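Local coordinates for putative Lipoprotein (Clostridium perfringens, PDB 5J7R) that is of unknown function but, as a putative lipoprotein with a sporulation and spore germination (GerMN-like) domain, may act at the cell envelope, at residues Val103-Ala107 and Thr108-Ala112; Phe152-Glu155 and Asp156-Asn159; Leu55-Tyr58 and Leu59-Leu63. All blocks are in the same frame, centred on the assembly; numbering follows the deposited sequence. Where two conformers were deposited one is given.

Interaction 1 of 3, residues Val103-Ala107 and Thr108-Ala112; sequences VNMSA and TKEQA
Met105, a selenomethionine, reaches Glu110 through its SE atom, which lies 3.8 Å from Glu110 CA and 3.9 Å from Glu110 CB. Its CG stands anti to the carbonyl carbon (chi1 -58°) and the chain runs extended beyond it, crossing the Glu110 side chain at about a right angle. Next comes Ser106, the N-cap of helix 107-121. A chi1 of 61° holds Ser106 OG between the backbone N and the carbonyl carbon, where it accepts from Lys109 N at 3.2 Å, and OG also touches Lys109 CB. The same residue serves the helix with its backbone: Ser106 O accepts from Glu110 N at 2.9 Å, an almost straight bond (170°). Ala107, the first helical residue, continues the i to i+4 pattern, its O taking Gln111 N at 3.1 Å from above the carbonyl plane. Beyond the cap, Glu110 is extended toward a loop, where OE1 takes the backbone N of Asn145 and OE2 that of Gly143, while Lys109 NZ bonds Pro75 O and makes a salt bridge to Asp32 of the second subunit. Chemically, the serine hydroxyl supplies an acceptor to a first-turn amide, and Glu110's buried carboxylate accepts from two backbone N-H groups, which probably help offset the cost of burying its charge.

Interaction 2 of 3, residues Phe152-Glu155 and Asp156-Asn159; sequences FGKE and DIPN
Asp156 lays its CB against Phe152 CB at 3.9 Å, and its carboxylate reaches back to Gly153, just ahead of a type I beta turn that runs from Lys154 to Ile157. The side chain therefore ties the turn to the residues leading into it: Asp156 OD2 accepts from Gly153 N at 3.0 Å with an N-H...O angle of 159°. The donor approaches OD2 on its anti side, 31° out of the carboxylate plane. A chi1 of -55° sets Asp156 CG beside its own backbone N and so turns the carboxylate back toward Gly153. The turn itself is closed by Ile157 N bonding to Lys154 O at 3.2 Å; the N-H points well at the oxygen, although the nitrogen lies above the carbonyl plane. A longer bond from Asp156 N to Gly153 O is weak.

On the buried side, Ile157 CG1 packs along the carbonyl oxygens of Gly153 and Lys154 and obliquely approaches the Phe152 ring. Phe152 and Ile157 both rest on Ile118 of helix 107-121, and the backbone of Phe152 bonds with that of Ile130, so Phe152, just ahead of the turn, lies against both the helix and strand 129-134, while Ile157 of the turn meets the helix. On the exposed side, the Pro158 ring meets the turn through one atom, Pro158 CD, 3.5 Å from Glu155 O.

Interaction 3 of 3, residues Leu55-Tyr58 and Leu59-Leu63; sequences LGQY and LIQAL
Leu59 and Leu55 meet one helical turn apart in helix 51-65, with Leu55 CG 4.4 Å from Leu59 CD1, a loose apolar approach. Leu59 CG comes closer to the backbone than to that side chain, lying 3.4 Å from Leu55 O; its chi1 of -66° puts CG anti to the carbonyl carbon and directs the branch back along the preceding turn. Ile60 does likewise, with CG1 3.4 Å from Gly56 O. Farther round, Gln61 folds at chi2, and its NE2 comes 4.3 Å from Gln57 CG.

Behind these side chains stand successive i to i+4 backbone bonds, the evidence for regular alpha-helix. Leu59 N reaches Leu55 O at 2.9 Å with an N-H...O angle of 166°, and Ile60 N to Gly56 O is equally short. The next two, Gln61 N to Gln57 O and Ala62 N to Tyr58 O, are more bent.

Outside the helix, Leu59 and Ile60 pack on helix 107-121 through Thr120 and Ile117 respectively, while Gln57, Ile60 and Gln61 touch Leu83 of strand 83-89. Tyr58 and Ala62 instead meet Ile54 and Leu29 of the second subunit, so this part of helix 51-65 packs on its own chain's helix 107-121 and strand 83-89 and also takes part in the subunit interface.

In the fold
Interactions 1 and 2 lie on the same side of the chain's centre, their own centres about 15 Å apart, and meet directly: Gln111 CG packs on Ile157 CG2 at 4.1 Å. Residues 103-112 lead into helix 107-121 and form its first turn, and residues 152-159 cover its flank farther along, around Ile118. Interaction 3 is about 21 Å from both, centre to centre, with nearest atoms about 8 Å from interaction 1 and about 11 Å from interaction 2. Its link to them is indirect, through the later turns of helix 107-121. All three reach the second subunit. A bound magnesium ion lies about 11 Å from Gly56 of interaction 3, too far for that residue to coordinate it.

Interaction 1 of 3, residues Val103-Ala107 and Thr108-Ala112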
ATOM      1  N   VAL A 103     -21.271 -15.536  17.556  1.00 81.65           N
ATOM      2  CA  VAL A 103     -21.420 -15.832  18.988  1.00 84.73           C
ATOM      3  C   VAL A 103     -22.616 -15.057  19.523  1.00 86.77           C
ATOM      4  O   VAL A 103     -23.167 -14.203  18.829  1.00 81.69           O
ATOM      5  CB  VAL A 103     -20.163 -15.455  19.814  1.00 85.62           C
ATOM      6  CG1 VAL A 103     -18.978 -16.331  19.425  1.00 88.11           C
ATOM      7  CG2 VAL A 103     -19.811 -13.978  19.657  1.00 84.09           C
ATOM      8  N   ASN A 104     -23.039 -15.377  20.743  1.00 90.74           N
ATOM      9  CA  ASN A 104     -24.154 -14.662  21.364  1.00 90.62           C
ATOM     10  C   ASN A 104     -23.686 -13.336  21.880  1.00 84.50           C
ATOM     11  O   ASN A 104     -22.807 -13.318  22.732  1.00 83.07           O
ATOM     12  CB  ASN A 104     -24.681 -15.403  22.599  1.00 98.43           C
ATOM     13  CG  ASN A 104     -25.488 -16.618  22.241  1.00103.74           C
ATOM     14  OD1 ASN A 104     -25.490 -17.059  21.091  1.00103.59           O
ATOM     15  ND2 ASN A 104     -26.193 -17.162  23.219  1.00113.37           N
HETATM   16  N   MSE A 105     -24.314 -12.250  21.439  1.00 78.30           N
HETATM   17  CA  MSE A 105     -23.942 -10.901  21.883  1.00 81.78           C
HETATM   18  C   MSE A 105     -25.142 -10.065  22.234  1.00 79.20           C
HETATM   19  O   MSE A 105     -26.242 -10.291  21.728  1.00 78.92           O
HETATM   20  CB  MSE A 105     -23.255 -10.099  20.771  1.00 81.31           C
HETATM   21  CG  MSE A 105     -21.988 -10.711  20.171  1.00 89.26           C
HETATM   22 SE   MSE A 105     -21.331  -9.530  18.716  1.00 88.27          SE
HETATM   23  CE  MSE A 105     -20.249 -10.856  17.740  1.00 94.17           C
ATOM     24  N   SER A 106     -24.922  -9.075  23.100  1.00 76.93           N
ATOM     25  CA  SER A 106     -25.976  -8.141  23.494  1.00 77.64           C
ATOM     26  C   SER A 106     -26.115  -7.160  22.341  1.00 76.86           C
ATOM     27  O   SER A 106     -25.167  -6.967  21.566  1.00 73.95           O
ATOM     28  CB  SER A 106     -25.601  -7.384  24.763  1.00 77.89           C
ATOM     29  OG  SER A 106     -24.420  -6.620  24.575  1.00 77.42           O
ATOM     30  N   ALA A 107     -27.282  -6.543  22.215  1.00 74.11           N
ATOM     31  CA  ALA A 107     -27.505  -5.584  21.133  1.00 74.82           C
ATOM     32  C   ALA A 107     -26.553  -4.386  21.175  1.00 72.90           C
ATOM     33  O   ALA A 107     -26.203  -3.837  20.128  1.00 76.09           O
ATOM     34  CB  ALA A 107     -28.937  -5.118  21.138  1.00 76.32           C
ATOM     35  N   THR A 108     -26.126  -3.992  22.371  1.00 73.60           N
ATOM     36  CA  THR A 108     -25.203  -2.861  22.507  1.00 78.04           C
ATOM     37  C   THR A 108     -23.790  -3.271  22.077  1.00 75.30           C
ATOM     38  O   THR A 108     -23.099  -2.488  21.429  1.00 80.88           O
ATOM     39  CB  THR A 108     -25.222  -2.225  23.921  1.00 80.57           C
ATOM     40  OG1 THR A 108     -24.899  -3.221  24.896  1.00 82.73           O
ATOM     41  CG2 THR A 108     -26.608  -1.645  24.206  1.00 83.51           C
ATOM     42  N   LYS A 109     -23.375  -4.496  22.406  1.00 72.45           N
ATOM     43  CA  LYS A 109     -22.044  -4.989  22.034  1.00 69.32           C
ATOM     44  C   LYS A 109     -21.987  -5.242  20.524  1.00 67.41           C
ATOM     45  O   LYS A 109     -21.020  -4.848  19.857  1.00 64.93           O
ATOM     46  CB  LYS A 109     -21.711  -6.272  22.810  1.00 69.15           C
ATOM     47  CG  LYS A 109     -20.349  -6.877  22.601  1.00 73.63           C
ATOM     48  CD  LYS A 109     -19.247  -6.069  23.266  1.00 78.98           C
ATOM     49  CE  LYS A 109     -17.850  -6.539  22.771  1.00 80.47           C
ATOM     50  NZ  LYS A 109     -16.666  -6.104  23.576  1.00 85.74           N
ATOM     51  N   GLU A 110     -23.028  -5.874  19.983  1.00 68.06           N
ATOM     52  CA  GLU A 110     -23.083  -6.168  18.552  1.00 70.14           C
ATOM     53  C   GLU A 110     -23.097  -4.883  17.730  1.00 69.42           C
ATOM     54  O   GLU A 110     -22.486  -4.827  16.664  1.00 66.67           O
ATOM     55  CB  GLU A 110     -24.293  -7.036  18.192  1.00 71.58           C
ATOM     56  CG  GLU A 110     -24.340  -7.414  16.708  1.00 74.33           C
ATOM     57  CD  GLU A 110     -25.490  -8.331  16.327  1.00 74.99           C
ATOM     58  OE1 GLU A 110     -26.507  -8.296  17.024  1.00 77.47           O
ATOM     59  OE2 GLU A 110     -25.387  -9.063  15.307  1.00 77.40           O
ATOM     60  N   GLN A 111     -23.783  -3.856  18.218  1.00 71.74           N
ATOM     61  CA  GLN A 111     -23.834  -2.591  17.488  1.00 70.10           C
ATOM     62  C   GLN A 111     -22.451  -1.931  17.462  1.00 65.26           C
ATOM     63  O   GLN A 111     -22.083  -1.311  16.470  1.00 65.80           O
ATOM     64  CB  GLN A 111     -24.876  -1.641  18.077  1.00 71.45           C
ATOM     65  CG  GLN A 111     -24.996  -0.341  17.297  1.00 73.14           C
ATOM     66  CD  GLN A 111     -26.105   0.564  17.784  1.00 77.02           C
ATOM     67  OE1 GLN A 111     -26.978   0.152  18.549  1.00 76.66           O
ATOM     68  NE2 GLN A 111     -26.085   1.810  17.327  1.00 80.12           N
ATOM     69  N   ALA A 112     -21.695  -2.071  18.548  1.00 65.08           N
ATOM     70  CA  ALA A 112     -20.348  -1.495  18.628  1.00 64.19           C
ATOM     71  C   ALA A 112     -19.428  -2.219  17.651  1.00 60.26           C
ATOM     72  O   ALA A 112     -18.582  -1.602  17.012  1.00 64.68           O
ATOM     73  CB  ALA A 112     -19.806  -1.588  20.042  1.00 65.00           C
TER

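Interaction 2 of 3, residues Phe152-Glu155 and Asp156-Asn159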
ATOM      1  N   PHE A 152     -24.137  -3.028   3.933  1.00 80.47           N
ATOM      2  CA  PHE A 152     -24.611  -1.902   4.748  1.00 80.61           C
ATOM      3  C   PHE A 152     -23.503  -0.926   5.118  1.00 79.42           C
ATOM      4  O   PHE A 152     -22.327  -1.291   5.164  1.00 78.72           O
ATOM      5  CB  PHE A 152     -25.296  -2.417   6.028  1.00 79.21           C
ATOM      6  CG  PHE A 152     -24.391  -3.203   6.938  1.00 75.98           C
ATOM      7  CD1 PHE A 152     -24.193  -4.557   6.737  1.00 74.24           C
ATOM      8  CD2 PHE A 152     -23.744  -2.589   8.000  1.00 76.41           C
ATOM      9  CE1 PHE A 152     -23.346  -5.286   7.557  1.00 73.08           C
ATOM     10  CE2 PHE A 152     -22.900  -3.313   8.832  1.00 73.84           C
ATOM     11  CZ  PHE A 152     -22.704  -4.665   8.610  1.00 73.87           C
ATOM     12  N   GLY A 153     -23.905   0.319   5.366  1.00 81.68           N
ATOM     13  CA  GLY A 153     -23.002   1.397   5.764  1.00 82.39           C
ATOM     14  C   GLY A 153     -23.394   1.855   7.158  1.00 84.47           C
ATOM     15  O   GLY A 153     -24.237   1.226   7.800  1.00 83.13           O
ATOM     16  N   LYS A 154     -22.777   2.940   7.626  1.00 88.65           N
ATOM     17  CA  LYS A 154     -23.054   3.498   8.962  1.00 94.15           C
ATOM     18  C   LYS A 154     -24.540   3.851   9.124  1.00 99.15           C
ATOM     19  O   LYS A 154     -25.181   3.441  10.097  1.00 97.77           O
ATOM     20  CB  LYS A 154     -22.205   4.764   9.203  1.00100.14           C
ATOM     21  CG  LYS A 154     -22.335   5.366  10.624  1.00106.23           C
ATOM     22  CD  LYS A 154     -21.660   4.561  11.718  1.00107.17           C
ATOM     23  CE  LYS A 154     -20.140   4.589  11.614  1.00106.95           C
ATOM     24  NZ  LYS A 154     -19.489   3.784  12.683  1.00102.54           N
ATOM     25  N   GLU A 155     -25.068   4.602   8.154  0.50103.09           N
ATOM     26  CA  GLU A 155     -26.475   5.048   8.145  0.50108.65           C
ATOM     27  C   GLU A 155     -27.497   3.915   8.266  0.50107.20           C
ATOM     28  O   GLU A 155     -28.531   4.072   8.907  0.50108.96           O
ATOM     29  CB  GLU A 155     -26.781   5.807   6.847  0.50112.91           C
ATOM     30  CG  GLU A 155     -25.939   7.050   6.609  0.50115.35           C
ATOM     31  CD  GLU A 155     -26.129   8.101   7.683  0.50119.62           C
ATOM     32  OE1 GLU A 155     -25.385   9.103   7.675  0.50121.28           O
ATOM     33  OE2 GLU A 155     -27.023   7.926   8.537  0.50123.11           O
ATOM     34  N   ASP A 156     -27.198   2.784   7.639  1.00103.72           N
ATOM     35  CA  ASP A 156     -28.093   1.627   7.641  1.00102.17           C
ATOM     36  C   ASP A 156     -28.177   0.824   8.945  1.00 99.29           C
ATOM     37  O   ASP A 156     -29.091   0.027   9.086  1.00 99.02           O
ATOM     38  CB  ASP A 156     -27.648   0.665   6.527  1.00 99.71           C
ATOM     39  CG  ASP A 156     -27.584   1.330   5.148  1.00101.82           C
ATOM     40  OD1 ASP A 156     -28.438   2.192   4.845  1.00105.57           O
ATOM     41  OD2 ASP A 156     -26.677   0.964   4.361  1.00 97.01           O
ATOM     42  N   ILE A 157     -27.258   1.032   9.891  1.00 98.20           N
ATOM     43  CA  ILE A 157     -27.244   0.234  11.144  1.00 99.15           C
ATOM     44  C   ILE A 157     -28.540   0.248  11.973  1.00101.49           C
ATOM     45  O   ILE A 157     -29.053  -0.826  12.304  1.00100.92           O
ATOM     46  CB  ILE A 157     -26.005   0.542  12.030  1.00101.38           C
ATOM     47  CG1 ILE A 157     -24.716   0.178  11.281  1.00 99.83           C
ATOM     48  CG2 ILE A 157     -26.070  -0.248  13.338  1.00100.26           C
ATOM     49  CD1 ILE A 157     -23.442   0.537  12.016  1.00100.16           C
ATOM     50  N   PRO A 158     -29.062   1.442  12.332  1.00106.47           N
ATOM     51  CA  PRO A 158     -30.323   1.468  13.111  1.00109.38           C
ATOM     52  C   PRO A 158     -31.503   0.742  12.430  1.00109.11           C
ATOM     53  O   PRO A 158     -32.314   0.116  13.112  1.00108.15           O
ATOM     54  CB  PRO A 158     -30.620   2.967  13.248  1.00113.59           C
ATOM     55  CG  PRO A 158     -29.291   3.629  13.139  1.00111.32           C
ATOM     56  CD  PRO A 158     -28.499   2.797  12.168  1.00107.67           C
ATOM     57  N   ASN A 159     -31.566   0.813  11.100  1.00109.19           N
ATOM     58  CA  ASN A 159     -32.631   0.169  10.316  1.00111.80           C
ATOM     59  C   ASN A 159     -32.526  -1.357  10.248  1.00105.41           C
ATOM     60  O   ASN A 159     -33.488  -2.022   9.877  1.00106.51           O
ATOM     61  CB  ASN A 159     -32.623   0.703   8.878  1.00116.54           C
ATOM     62  CG  ASN A 159     -32.831   2.205   8.803  1.00125.13           C
ATOM     63  OD1 ASN A 159     -33.090   2.867   9.809  1.00127.29           O
ATOM     64  ND2 ASN A 159     -32.718   2.753   7.596  1.00129.70           N
TER

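Interaction 3 of 3, residues Leu55-Tyr58 and Leu59-Leu63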
ATOM      1  N   LEU A  55      -4.500  -3.399   2.344  1.00 42.20           N
ATOM      2  CA  LEU A  55      -4.611  -2.514   3.509  1.00 43.87           C
ATOM      3  C   LEU A  55      -5.844  -2.886   4.329  1.00 43.15           C
ATOM      4  O   LEU A  55      -5.760  -3.043   5.550  1.00 43.33           O
ATOM      5  CB  LEU A  55      -4.698  -1.054   3.086  1.00 44.52           C
ATOM      6  CG  LEU A  55      -4.789  -0.019   4.208  1.00 44.39           C
ATOM      7  CD1 LEU A  55      -3.582  -0.094   5.134  1.00 45.82           C
ATOM      8  CD2 LEU A  55      -4.903   1.363   3.602  1.00 45.14           C
ATOM      9  N   GLY A  56      -6.979  -3.029   3.654  1.00 41.25           N
ATOM     10  CA  GLY A  56      -8.222  -3.410   4.310  1.00 44.48           C
ATOM     11  C   GLY A  56      -8.060  -4.735   5.029  1.00 44.74           C
ATOM     12  O   GLY A  56      -8.492  -4.907   6.168  1.00 45.11           O
ATOM     13  N   GLN A  57      -7.411  -5.670   4.359  1.00 43.89           N
ATOM     14  CA  GLN A  57      -7.183  -6.983   4.932  1.00 45.25           C
ATOM     15  C   GLN A  57      -6.350  -6.866   6.207  1.00 42.52           C
ATOM     16  O   GLN A  57      -6.631  -7.528   7.188  1.00 39.84           O
ATOM     17  CB  GLN A  57      -6.537  -7.897   3.891  1.00 49.29           C
ATOM     18  CG  GLN A  57      -6.166  -9.268   4.389  1.00 55.33           C
ATOM     19  CD  GLN A  57      -5.764 -10.204   3.257  1.00 68.52           C
ATOM     20  OE1 GLN A  57      -6.340 -10.172   2.165  1.00 72.54           O
ATOM     21  NE2 GLN A  57      -4.823 -11.092   3.538  1.00 76.11           N
ATOM     22  N   TYR A  58      -5.322  -6.023   6.172  1.00 40.01           N
ATOM     23  CA  TYR A  58      -4.461  -5.807   7.316  1.00 41.40           C
ATOM     24  C   TYR A  58      -5.267  -5.211   8.488  1.00 42.58           C
ATOM     25  O   TYR A  58      -5.137  -5.664   9.625  1.00 41.40           O
ATOM     26  CB  TYR A  58      -3.314  -4.868   6.937  1.00 42.13           C
ATOM     27  CG  TYR A  58      -2.305  -4.666   8.021  1.00 41.65           C
ATOM     28  CD1 TYR A  58      -1.233  -5.542   8.165  1.00 43.50           C
ATOM     29  CD2 TYR A  58      -2.418  -3.607   8.909  1.00 45.31           C
ATOM     30  CE1 TYR A  58      -0.290  -5.367   9.158  1.00 47.08           C
ATOM     31  CE2 TYR A  58      -1.479  -3.428   9.921  1.00 47.85           C
ATOM     32  CZ  TYR A  58      -0.423  -4.305  10.037  1.00 47.93           C
ATOM     33  OH  TYR A  58       0.510  -4.138  11.018  1.00 56.05           O
ATOM     34  N   LEU A  59      -6.094  -4.206   8.188  1.00 42.31           N
ATOM     35  CA  LEU A  59      -6.961  -3.565   9.187  1.00 41.77           C
ATOM     36  C   LEU A  59      -7.901  -4.558   9.857  1.00 42.28           C
ATOM     37  O   LEU A  59      -8.012  -4.555  11.085  1.00 43.62           O
ATOM     38  CB  LEU A  59      -7.770  -2.411   8.573  1.00 43.31           C
ATOM     39  CG  LEU A  59      -6.969  -1.194   8.096  1.00 46.10           C
ATOM     40  CD1 LEU A  59      -7.870  -0.198   7.378  1.00 48.29           C
ATOM     41  CD2 LEU A  59      -6.268  -0.536   9.266  1.00 48.59           C
ATOM     42  N   ILE A  60      -8.587  -5.398   9.075  1.00 41.29           N
ATOM     43  CA  ILE A  60      -9.488  -6.389   9.669  1.00 43.74           C
ATOM     44  C   ILE A  60      -8.697  -7.353  10.537  1.00 46.52           C
ATOM     45  O   ILE A  60      -9.189  -7.803  11.578  1.00 47.48           O
ATOM     46  CB  ILE A  60     -10.294  -7.193   8.611  1.00 44.83           C
ATOM     47  CG1 ILE A  60     -11.191  -6.265   7.793  1.00 47.16           C
ATOM     48  CG2 ILE A  60     -11.167  -8.270   9.266  1.00 47.19           C
ATOM     49  CD1 ILE A  60     -12.208  -5.485   8.602  1.00 48.76           C
ATOM     50  N   GLN A  61      -7.472  -7.661  10.114  1.00 48.90           N
ATOM     51  CA  GLN A  61      -6.646  -8.615  10.871  1.00 52.31           C
ATOM     52  C   GLN A  61      -6.302  -7.961  12.171  1.00 47.99           C
ATOM     53  O   GLN A  61      -6.235  -8.614  13.195  1.00 52.48           O
ATOM     54  CB  GLN A  61      -5.295  -8.922  10.180  1.00 57.23           C
ATOM     55  CG  GLN A  61      -4.857 -10.378  10.325  1.00 70.25           C
ATOM     56  CD  GLN A  61      -5.674 -11.384   9.530  1.00 78.77           C
ATOM     57  OE1 GLN A  61      -6.246 -12.296  10.119  1.00 85.81           O
ATOM     58  NE2 GLN A  61      -5.748 -11.228   8.212  1.00 83.27           N
ATOM     59  N   ALA A  62      -6.031  -6.659  12.104  1.00 46.25           N
ATOM     60  CA  ALA A  62      -5.673  -5.890  13.287  1.00 46.62           C
ATOM     61  C   ALA A  62      -6.831  -5.808  14.290  1.00 44.31           C
ATOM     62  O   ALA A  62      -6.602  -5.852  15.492  1.00 49.52           O
ATOM     63  CB  ALA A  62      -5.185  -4.502  12.906  1.00 45.12           C
ATOM     64  N   LEU A  63      -8.056  -5.701  13.793  1.00 43.20           N
ATOM     65  CA  LEU A  63      -9.244  -5.666  14.663  1.00 45.28           C
ATOM     66  C   LEU A  63      -9.421  -7.004  15.379  1.00 45.48           C
ATOM     67  O   LEU A  63      -9.750  -7.035  16.551  1.00 50.19           O
ATOM     68  CB  LEU A  63     -10.524  -5.323  13.871  1.00 43.18           C
ATOM     69  CG  LEU A  63     -10.637  -3.933  13.273  1.00 42.39           C
ATOM     70  CD1 LEU A  63     -11.893  -3.814  12.432  1.00 44.07           C
ATOM     71  CD2 LEU A  63     -10.632  -2.863  14.356  1.00 46.01           C
TER